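Local coordinates for protein polyketide synthase PksL (Bacillus subtilis, PDB 5E1V) that probably catalyses, as a monomeric dehydratase domain, the removal of water from beta-hydroxyacyl intermediates during assembly of the polyketide bacillaene, at residues Leu13-Pro16 / Phe17-His20; Val141-Gln144 / Cys145-Glu149; Ala200-Leu203 / Leu204-Leu207; Phe255-Ala258 / Ser259-Val263. All coordinates share one frame; numbering follows the deposited sequence.

Contact 1 of 4, residues Leu13-Pro16 / Phe17-His20; sequences LKNP and FIYH
The N-cap of the short helix 16-19 is Asn15, whose side-chain oxygen reaches over the first turn to two backbone amides. OD1 accepts Ile18 N at 3.2 Å, the donor tilted from the carbonyl plane, because chi1 (178°) turns CG away from the residue's own N and over the helix start; it also draws a weaker bond from Phe17 N at 2.8 Å. The Asn15 side chain crosses that of Ile18 at about a right angle, its CB 4.1 Å from Ile18 CD1. The main-chain oxygen of the same residue takes the opening helical bond: Tyr19 N points at Asn15 O from 2.9 Å, at a nearly straight 169°. A capped single turn of this kind, following strand 4-11, leads the chain into strand 21-23 of the N-terminal half of the dehydratase. One residue on, His20 N donates to Pro16 O, while His20 CD2 brings the edge of the imidazole within 3.2 Å of Pro16 O. His20 ND1 is bonded to Ser153 OG, and Tyr19 CD2 stands over the centre of the imidazole ring. At the start of the turn, Leu13 CB lies beside Tyr19 CD1 at 4.1 Å, and Leu13 CD1 meets Ile18 CG2 at 4.3 Å.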
loop_
_atom_site.group_PDB
_atom_site.type_symbol
_atom_site.label_atom_id
_atom_site.label_comp_id
_atom_site.label_asym_id
_atom_site.label_seq_id
_atom_site.Cartn_x
_atom_site.Cartn_y
_atom_site.Cartn_z
ATOM N N LEU A 13 -14.480 -10.188 6.241
ATOM C CA LEU A 13 -15.286 -9.184 5.591
ATOM C C LEU A 13 -15.796 -8.054 6.496
ATOM O O LEU A 13 -16.327 -7.067 6.031
ATOM C CB LEU A 13 -16.495 -9.886 4.872
ATOM C CG LEU A 13 -16.207 -10.384 3.450
ATOM C CD1 LEU A 13 -15.065 -11.381 3.325
ATOM C CD2 LEU A 13 -17.510 -11.025 2.876
ATOM N N LYS A 14 -15.581 -8.166 7.780
ATOM C CA LYS A 14 -15.906 -7.080 8.717
ATOM C C LYS A 14 -14.893 -5.947 8.613
ATOM O O LYS A 14 -15.180 -4.871 9.024
ATOM C CB LYS A 14 -15.897 -7.580 10.156
ATOM C CG LYS A 14 -17.092 -8.503 10.430
ATOM C CD LYS A 14 -17.749 -8.245 11.769
ATOM C CE LYS A 14 -19.130 -8.894 11.859
ATOM N NZ LYS A 14 -19.037 -10.361 11.966
ATOM N N ASN A 15 -13.706 -6.246 8.100
ATOM C CA ASN A 15 -12.672 -5.280 7.870
ATOM C C ASN A 15 -13.040 -4.517 6.616
ATOM O O ASN A 15 -13.274 -5.119 5.556
ATOM C CB ASN A 15 -11.334 -6.021 7.639
ATOM C CG ASN A 15 -10.180 -5.099 7.342
ATOM O OD1 ASN A 15 -10.104 -4.410 6.313
ATOM N ND2 ASN A 15 -9.178 -5.176 8.209
ATOM N N PRO A 16 -13.072 -3.169 6.702
ATOM C CA PRO A 16 -13.577 -2.428 5.543
ATOM C C PRO A 16 -12.657 -2.493 4.329
ATOM O O PRO A 16 -13.166 -2.312 3.202
ATOM C CB PRO A 16 -13.722 -1.003 6.075
ATOM C CG PRO A 16 -12.731 -0.889 7.155
ATOM C CD PRO A 16 -12.558 -2.269 7.753
ATOM N N PHE A 17 -11.332 -2.713 4.515
ATOM C CA PHE A 17 -10.468 -2.821 3.334
ATOM C C PHE A 17 -10.770 -4.118 2.574
ATOM O O PHE A 17 -10.833 -4.134 1.379
ATOM C CB PHE A 17 -8.977 -2.747 3.745
ATOM C CG PHE A 17 -8.621 -1.458 4.488
ATOM C CD1 PHE A 17 -8.638 -0.251 3.852
ATOM C CD2 PHE A 17 -8.362 -1.465 5.854
ATOM C CE1 PHE A 17 -8.296 0.974 4.500
ATOM C CE2 PHE A 17 -8.070 -0.258 6.527
ATOM C CZ PHE A 17 -8.058 0.972 5.824
ATOM N N ILE A 18 -11.006 -5.196 3.304
ATOM C CA ILE A 18 -11.294 -6.451 2.694
ATOM C C ILE A 18 -12.679 -6.405 2.054
ATOM O O ILE A 18 -12.875 -6.876 0.997
ATOM C CB ILE A 18 -11.159 -7.598 3.713
ATOM C CG1 ILE A 18 -9.710 -7.697 4.251
ATOM C CG2 ILE A 18 -11.517 -8.913 3.145
ATOM C CD1 ILE A 18 -9.498 -8.758 5.277
ATOM N N TYR A 19 -13.665 -5.899 2.763
ATOM C CA TYR A 19 -14.975 -5.906 2.212
ATOM C C TYR A 19 -15.061 -5.119 0.941
ATOM O O TYR A 19 -15.787 -5.542 -0.002
ATOM C CB TYR A 19 -15.937 -5.388 3.259
ATOM C CG TYR A 19 -17.363 -5.472 2.861
ATOM C CD1 TYR A 19 -18.136 -6.538 3.239
ATOM C CD2 TYR A 19 -17.981 -4.423 2.166
ATOM C CE1 TYR A 19 -19.489 -6.619 2.879
ATOM C CE2 TYR A 19 -19.347 -4.480 1.811
ATOM C CZ TYR A 19 -20.101 -5.579 2.162
ATOM O OH TYR A 19 -21.509 -5.648 1.832
ATOM N N HIS A 20 -14.308 -4.032 0.845
ATOM C CA HIS A 20 -14.421 -3.060 -0.264
ATOM C C HIS A 20 -13.284 -3.189 -1.302
ATOM O O HIS A 20 -13.051 -2.284 -2.120
ATOM C CB HIS A 20 -14.485 -1.631 0.286
ATOM C CG HIS A 20 -15.775 -1.330 0.989
ATOM N ND1 HIS A 20 -16.986 -1.319 0.316
ATOM C CD2 HIS A 20 -16.088 -1.217 2.308
ATOM C CE1 HIS A 20 -17.975 -1.090 1.173
ATOM N NE2 HIS A 20 -17.460 -1.006 2.382
#

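Contact 2 of 4, residues Val141-Gln144 / Cys145-Glu149; sequences VYEQ and CRRQE
Val141 to Arg147 form the last part of helix 138-147, and Gln148 is the first residue beyond it; each carbonyl of Val141, Tyr142, Glu143 and Gln144 accepts the amide four residues on, the bond from Cys145 N to Val141 O being 3.0 Å long. A Schellman motif ends the helix: Glu149, with positive phi, donates to Arg146 O, and the amide after it turns back to Cys145 O. On the flank, Gln144 leaves the helix with CG anti to the backbone N (chi1 -177°) and then bends at chi2, bringing OE1 within 3.0 Å of its donor, Gln148 NE2. The two amide planes stand 64° apart, so the groups meet turned rather than flat. An alanine in place of Gln144 would probably leave Gln148 NE2 without this acceptor and its side chain freer to swing. Arg147 lies along the same flank, its guanidinium face over the Glu143 carbonyl carbon; NH2 makes a long salt bridge of 4.0 Å to Glu143 OE1. Arg146, bent at chi3, folds back until one guanidinium face lies over Glu143 CA and Arg146 NH2 comes 3.8 Å from Glu143 CG.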
loop_
_atom_site.group_PDB
_atom_site.type_symbol
_atom_site.label_atom_id
_atom_site.label_comp_id
_atom_site.label_asym_id
_atom_site.label_seq_id
_atom_site.Cartn_x
_atom_site.Cartn_y
_atom_site.Cartn_z
ATOM N N VAL A 141 -10.147 6.186 -13.577
ATOM C CA VAL A 141 -9.116 5.174 -13.473
ATOM C C VAL A 141 -9.726 3.986 -12.727
ATOM O O VAL A 141 -9.533 2.860 -13.135
ATOM C CB VAL A 141 -7.885 5.732 -12.757
ATOM C CG1 VAL A 141 -6.712 4.760 -12.834
ATOM C CG2 VAL A 141 -7.502 7.033 -13.424
ATOM N N TYR A 142 -10.485 4.257 -11.663
ATOM C CA TYR A 142 -11.170 3.170 -10.945
ATOM C C TYR A 142 -12.183 2.506 -11.905
ATOM O O TYR A 142 -12.414 1.303 -11.815
ATOM C CB TYR A 142 -11.905 3.679 -9.721
ATOM C CG TYR A 142 -11.012 3.916 -8.485
ATOM C CD1 TYR A 142 -10.242 2.876 -7.941
ATOM C CD2 TYR A 142 -10.971 5.130 -7.859
ATOM C CE1 TYR A 142 -9.400 3.085 -6.837
ATOM C CE2 TYR A 142 -10.148 5.335 -6.746
ATOM C CZ TYR A 142 -9.364 4.312 -6.246
ATOM O OH TYR A 142 -8.593 4.556 -5.128
ATOM N N GLU A 143 -12.736 3.288 -12.850
ATOM C CA GLU A 143 -13.636 2.723 -13.888
ATOM C C GLU A 143 -12.910 1.661 -14.688
ATOM O O GLU A 143 -13.399 0.524 -14.861
ATOM C CB GLU A 143 -14.131 3.845 -14.816
ATOM C CG GLU A 143 -15.533 3.688 -15.361
ATOM C CD GLU A 143 -15.961 4.911 -16.196
ATOM O OE1 GLU A 143 -15.091 5.656 -16.703
ATOM O OE2 GLU A 143 -17.179 5.128 -16.355
ATOM N N GLN A 144 -11.691 1.976 -15.126
ATOM C CA GLN A 144 -10.863 0.997 -15.822
ATOM C C GLN A 144 -10.464 -0.232 -14.996
ATOM O O GLN A 144 -10.423 -1.368 -15.510
ATOM C CB GLN A 144 -9.598 1.694 -16.397
ATOM C CG GLN A 144 -8.637 0.819 -17.230
ATOM C CD GLN A 144 -9.242 0.092 -18.467
ATOM O OE1 GLN A 144 -9.097 -1.132 -18.643
ATOM N NE2 GLN A 144 -9.884 0.840 -19.318
ATOM N N CYS A 145 -10.100 -0.033 -13.723
ATOM C CA CYS A 145 -9.834 -1.169 -12.857
ATOM C C CYS A 145 -10.960 -2.223 -12.858
ATOM O O CYS A 145 -10.693 -3.415 -13.007
ATOM C CB CYS A 145 -9.588 -0.684 -11.445
ATOM S SG CYS A 145 -8.081 0.313 -11.337
ATOM N N ARG A 146 -12.188 -1.736 -12.718
ATOM C CA ARG A 146 -13.376 -2.554 -12.676
ATOM C C ARG A 146 -13.565 -3.339 -13.992
ATOM O O ARG A 146 -13.962 -4.489 -13.965
ATOM C CB ARG A 146 -14.591 -1.690 -12.387
ATOM C CG ARG A 146 -14.543 -0.985 -11.048
ATOM C CD ARG A 146 -15.934 -0.604 -10.523
ATOM N NE ARG A 146 -16.695 0.328 -11.354
ATOM C CZ ARG A 146 -16.463 1.628 -11.435
ATOM N NH1 ARG A 146 -15.445 2.160 -10.763
ATOM N NH2 ARG A 146 -17.215 2.408 -12.216
ATOM N N ARG A 147 -13.192 -2.740 -15.119
ATOM C CA ARG A 147 -13.178 -3.481 -16.384
ATOM C C ARG A 147 -12.136 -4.615 -16.374
ATOM O O ARG A 147 -12.315 -5.622 -17.042
ATOM C CB ARG A 147 -12.878 -2.542 -17.548
ATOM C CG ARG A 147 -13.946 -1.533 -17.825
ATOM C CD ARG A 147 -13.646 -0.853 -19.168
ATOM N NE ARG A 147 -14.391 0.399 -19.303
ATOM C CZ ARG A 147 -13.906 1.621 -19.101
ATOM N NH1 ARG A 147 -12.641 1.825 -18.719
ATOM N NH2 ARG A 147 -14.703 2.658 -19.269
ATOM N N GLN A 148 -11.049 -4.457 -15.605
ATOM C CA GLN A 148 -10.075 -5.525 -15.438
ATOM C C GLN A 148 -10.357 -6.363 -14.147
ATOM O O GLN A 148 -9.526 -7.088 -13.702
ATOM C CB GLN A 148 -8.651 -4.936 -15.480
ATOM C CG GLN A 148 -8.397 -4.013 -16.674
ATOM C CD GLN A 148 -6.936 -3.522 -16.796
ATOM O OE1 GLN A 148 -6.004 -4.284 -16.694
ATOM N NE2 GLN A 148 -6.772 -2.238 -17.032
ATOM N N GLU A 149 -11.575 -6.255 -13.620
ATOM C CA GLU A 149 -12.102 -7.073 -12.533
ATOM C C GLU A 149 -11.425 -6.783 -11.192
ATOM O O GLU A 149 -11.398 -7.624 -10.299
ATOM C CB GLU A 149 -11.991 -8.550 -12.835
ATOM C CG GLU A 149 -12.603 -8.979 -14.161
ATOM C CD GLU A 149 -12.683 -10.495 -14.238
ATOM O OE1 GLU A 149 -13.364 -11.113 -13.363
ATOM O OE2 GLU A 149 -12.031 -11.065 -15.138
#

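Contact 3 of 4, residues Ala200-Leu203 / Leu204-Leu207; sequences ANHL and LTSL
Helix 190-203 runs out at Leu204, whose N donates to Ala200 O at 3.1 Å and, more weakly, to Asn201 O at 3.2 Å, before the chain enters the short, weakly bonded helix 205-208. Ala200 O thus takes two donors, Leu204 N and more weakly Leu203 N. Thr205 gathers up the next carbonyl but one: its hydroxyl donates from OG1 to His202 O at 3.0 Å, tilted 31° from the carbonyl plane. The hydroxyl gets there because OG1 occupies the crowded position between backbone N and carbonyl carbon (chi1 54°), which leaves CG2 beside the Thr205 backbone N, itself 3.0 Å from His202 O and only distantly near the His202 ring at ND1 (4.4 Å). At the far end of that ring, His202 NE2 is hydrogen-bonded to Glu164 OE2. Leu204 lays its side chain back along the helix end, CB 3.5 Å from Asn201 O and CG 3.8 Å from Ala200 O, and packs on Ile249 and Val251. Leu203 extends instead onto Ile237, Arg239 and Val242, while Ala200 lies against Ile237, Val251 and Leu253. A long helix laid on the antiparallel strands 232-245 and 248-256 is typical of the hotdog fold, and helix 190-203 is consistent with the central helix of the second hotdog in this dehydratase.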
loop_
_atom_site.group_PDB
_atom_site.type_symbol
_atom_site.label_atom_id
_atom_site.label_comp_id
_atom_site.label_asym_id
_atom_site.label_seq_id
_atom_site.Cartn_x
_atom_site.Cartn_y
_atom_site.Cartn_z
ATOM N N ALA A 200 -0.052 4.903 -10.097
ATOM C CA ALA A 200 1.116 4.274 -10.737
ATOM C C ALA A 200 0.788 3.330 -11.879
ATOM O O ALA A 200 1.448 3.338 -12.910
ATOM C CB ALA A 200 1.912 3.508 -9.726
ATOM N N ASN A 201 -0.215 2.504 -11.679
ATOM C CA ASN A 201 -0.620 1.571 -12.686
ATOM C C ASN A 201 -1.225 2.350 -13.883
ATOM O O ASN A 201 -1.055 1.932 -15.031
ATOM C CB ASN A 201 -1.553 0.510 -12.122
ATOM C CG ASN A 201 -1.721 -0.681 -13.046
ATOM O OD1 ASN A 201 -1.211 -1.798 -12.779
ATOM N ND2 ASN A 201 -2.429 -0.459 -14.162
ATOM N N HIS A 202 -1.853 3.486 -13.626
ATOM C CA HIS A 202 -2.362 4.309 -14.743
ATOM C C HIS A 202 -1.230 4.931 -15.590
ATOM O O HIS A 202 -1.401 5.133 -16.801
ATOM C CB HIS A 202 -3.302 5.404 -14.262
ATOM C CG HIS A 202 -3.588 6.442 -15.299
ATOM N ND1 HIS A 202 -4.564 6.280 -16.263
ATOM C CD2 HIS A 202 -3.008 7.639 -15.544
ATOM C CE1 HIS A 202 -4.578 7.342 -17.048
ATOM N NE2 HIS A 202 -3.648 8.185 -16.631
ATOM N N LEU A 203 -0.088 5.224 -14.973
ATOM C CA LEU A 203 1.083 5.748 -15.699
ATOM C C LEU A 203 1.804 4.638 -16.465
ATOM O O LEU A 203 2.452 4.876 -17.496
ATOM C CB LEU A 203 2.050 6.417 -14.706
ATOM C CG LEU A 203 3.389 6.954 -15.218
ATOM C CD1 LEU A 203 3.223 7.984 -16.358
ATOM C CD2 LEU A 203 4.202 7.538 -14.085
ATOM N N LEU A 204 1.655 3.409 -15.987
ATOM C CA LEU A 204 2.244 2.262 -16.646
ATOM C C LEU A 204 1.518 1.799 -17.890
ATOM O O LEU A 204 2.025 0.930 -18.614
ATOM C CB LEU A 204 2.279 1.095 -15.677
ATOM C CG LEU A 204 3.587 0.998 -14.944
ATOM C CD1 LEU A 204 3.481 0.030 -13.766
ATOM C CD2 LEU A 204 4.661 0.550 -15.923
ATOM N N THR A 205 0.327 2.340 -18.109
ATOM C CA THR A 205 -0.557 1.849 -19.184
ATOM C C THR A 205 0.162 1.643 -20.532
ATOM O O THR A 205 0.190 0.520 -21.027
ATOM C CB THR A 205 -1.744 2.792 -19.398
ATOM O OG1 THR A 205 -1.234 4.111 -19.609
ATOM C CG2 THR A 205 -2.654 2.797 -18.187
ATOM N N SER A 206 0.808 2.680 -21.085
ATOM C CA SER A 206 1.509 2.502 -22.392
ATOM C C SER A 206 2.484 1.311 -22.388
ATOM O O SER A 206 2.479 0.490 -23.329
ATOM C CB SER A 206 2.214 3.778 -22.869
ATOM O OG SER A 206 3.046 4.367 -21.895
ATOM N N LEU A 207 3.287 1.182 -21.315
ATOM C CA LEU A 207 4.235 0.079 -21.210
ATOM C C LEU A 207 3.569 -1.293 -21.047
ATOM O O LEU A 207 4.250 -2.323 -21.156
ATOM C CB LEU A 207 5.206 0.286 -20.044
ATOM C CG LEU A 207 5.839 1.656 -19.817
ATOM C CD1 LEU A 207 7.077 1.497 -18.946
ATOM C CD2 LEU A 207 6.206 2.329 -21.131
#

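Contact 4 of 4, residues Phe255-Ala258 / Ser259-Val263; sequences FFNA and SGEKV
Phe256 lays its ring along Lys262, the partner with which it forms an antiparallel non-hydrogen-bonded pair. Its CB sits 3.5 Å from Glu261 O; past CG, CD2 comes to 3.2 Å from Lys262 N, CE2 to 3.3 Å from Lys262 CB, and CZ to 4.0 Å from Lys262 CD. The lysine chain, extended beyond CG, passes obliquely with its CG over one ring face, and its NZ goes on to salt bridges with Glu265 and Glu254. Between these strands, 248-256 and 262-273, the hairpin closes with a type I turn from Asn257 to Gly260 and a G1 beta bulge: Gly260 N donates to Asn257 O at 2.8 Å, Asn257 N to Glu261 O, and Gly260 takes positive phi (89°), where a side chain would press on the preceding carbonyl. Asn257 fastens the loop from within. Its CG lies between backbone N and carbonyl carbon (chi1 66°), so that OD1 accepts Ser259 OG and Glu261 N, both at 3.0 Å, from opposite faces of the amide. ND2 donates within its own plane to Glu261 OE1 at 2.8 Å, almost straight (173°), on the anti side of the carboxylate. A leucine at Asn257 is likely to leave Glu261 N and Ser259 OG without their shared acceptor and the Glu261 carboxylate free to turn.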
loop_
_atom_site.group_PDB
_atom_site.type_symbol
_atom_site.label_atom_id
_atom_site.label_comp_id
_atom_site.label_asym_id
_atom_site.label_seq_id
_atom_site.Cartn_x
_atom_site.Cartn_y
_atom_site.Cartn_z
ATOM N N PHE A 255 5.820 10.276 -1.560
ATOM C CA PHE A 255 4.730 10.916 -0.878
ATOM C C PHE A 255 5.050 12.307 -0.347
ATOM O O PHE A 255 6.003 12.511 0.370
ATOM C CB PHE A 255 4.144 10.020 0.187
ATOM C CG PHE A 255 3.765 8.664 -0.328
ATOM C CD1 PHE A 255 4.720 7.625 -0.347
ATOM C CD2 PHE A 255 2.498 8.387 -0.734
ATOM C CE1 PHE A 255 4.382 6.361 -0.784
ATOM C CE2 PHE A 255 2.182 7.132 -1.213
ATOM C CZ PHE A 255 3.099 6.120 -1.209
ATOM N N PHE A 256 4.159 13.250 -0.668
ATOM C CA PHE A 256 4.250 14.616 -0.179
ATOM C C PHE A 256 3.012 15.107 0.576
ATOM O O PHE A 256 1.873 14.796 0.187
ATOM C CB PHE A 256 4.451 15.540 -1.399
ATOM C CG PHE A 256 5.704 15.280 -2.151
ATOM C CD1 PHE A 256 5.749 14.323 -3.126
ATOM C CD2 PHE A 256 6.838 16.013 -1.897
ATOM C CE1 PHE A 256 6.895 14.059 -3.808
ATOM C CE2 PHE A 256 7.993 15.780 -2.594
ATOM C CZ PHE A 256 8.018 14.796 -3.562
ATOM N N ASN A 257 3.225 15.918 1.619
ATOM C CA ASN A 257 2.093 16.527 2.325
ATOM C C ASN A 257 1.448 17.674 1.504
ATOM O O ASN A 257 1.935 18.067 0.446
ATOM C CB ASN A 257 2.413 16.875 3.800
ATOM C CG ASN A 257 3.469 17.970 3.954
ATOM O OD1 ASN A 257 3.745 18.701 2.994
ATOM N ND2 ASN A 257 4.138 18.008 5.120
ATOM N N ALA A 258 0.331 18.183 1.981
ATOM C CA ALA A 258 -0.424 19.179 1.221
ATOM C C ALA A 258 0.402 20.473 1.050
ATOM O O ALA A 258 0.217 21.220 0.082
ATOM C CB ALA A 258 -1.754 19.453 1.933
ATOM N N SER A 259 1.349 20.686 1.944
ATOM C CA SER A 259 2.271 21.795 1.818
ATOM C C SER A 259 3.440 21.536 0.822
ATOM O O SER A 259 4.245 22.410 0.574
ATOM C CB SER A 259 2.721 22.210 3.212
ATOM O OG SER A 259 3.937 21.622 3.532
ATOM N N GLY A 260 3.509 20.350 0.208
ATOM C CA GLY A 260 4.538 20.038 -0.793
ATOM C C GLY A 260 5.848 19.449 -0.289
ATOM O O GLY A 260 6.778 19.191 -1.085
ATOM N N GLU A 261 5.937 19.186 1.006
ATOM C CA GLU A 261 7.170 18.623 1.526
ATOM C C GLU A 261 7.190 17.100 1.323
ATOM O O GLU A 261 6.163 16.455 1.491
ATOM C CB GLU A 261 7.351 18.949 2.982
ATOM C CG GLU A 261 7.372 20.445 3.293
ATOM C CD GLU A 261 6.897 20.765 4.688
ATOM O OE1 GLU A 261 6.201 19.933 5.273
ATOM O OE2 GLU A 261 7.163 21.886 5.207
ATOM N N LYS A 262 8.316 16.553 0.890
ATOM C CA LYS A 262 8.439 15.056 0.777
ATOM C C LYS A 262 8.454 14.455 2.171
ATOM O O LYS A 262 9.236 14.885 3.032
ATOM C CB LYS A 262 9.667 14.623 0.013
ATOM C CG LYS A 262 9.751 13.106 -0.182
ATOM C CD LYS A 262 10.678 12.725 -1.330
ATOM C CE LYS A 262 10.832 11.211 -1.468
ATOM N NZ LYS A 262 11.724 10.946 -2.626
ATOM N N VAL A 263 7.552 13.504 2.425
ATOM C CA VAL A 263 7.464 12.818 3.732
ATOM C C VAL A 263 7.587 11.279 3.740
ATOM O O VAL A 263 7.727 10.706 4.792
ATOM C CB VAL A 263 6.190 13.166 4.460
ATOM C CG1 VAL A 263 6.224 14.653 4.718
ATOM C CG2 VAL A 263 4.919 12.776 3.657
#

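All four contacts are local and follow one another along the chain, with none nested or crossed. Contact 1 shapes the turn between strands 4-11 and 21-23 in the N-terminal half, its centre about 19 Å from that of contact 2. Contact 2 finishes helix 138-147 just before strand 150-152, which lies beside strand 21-23 in the small antiparallel sheet. Contact 3 ends helix 190-203 and turns the chain towards strand 215-225. Contacts 2 and 3 touch directly, Val141 CG1 meeting His202 CB at 3.8 Å, so the side of helix 138-147 packs against the C-terminal end of helix 190-203. Contact 4 closes the hairpin of strands 248-256 and 262-273, about 23 Å from contact 3 between centres.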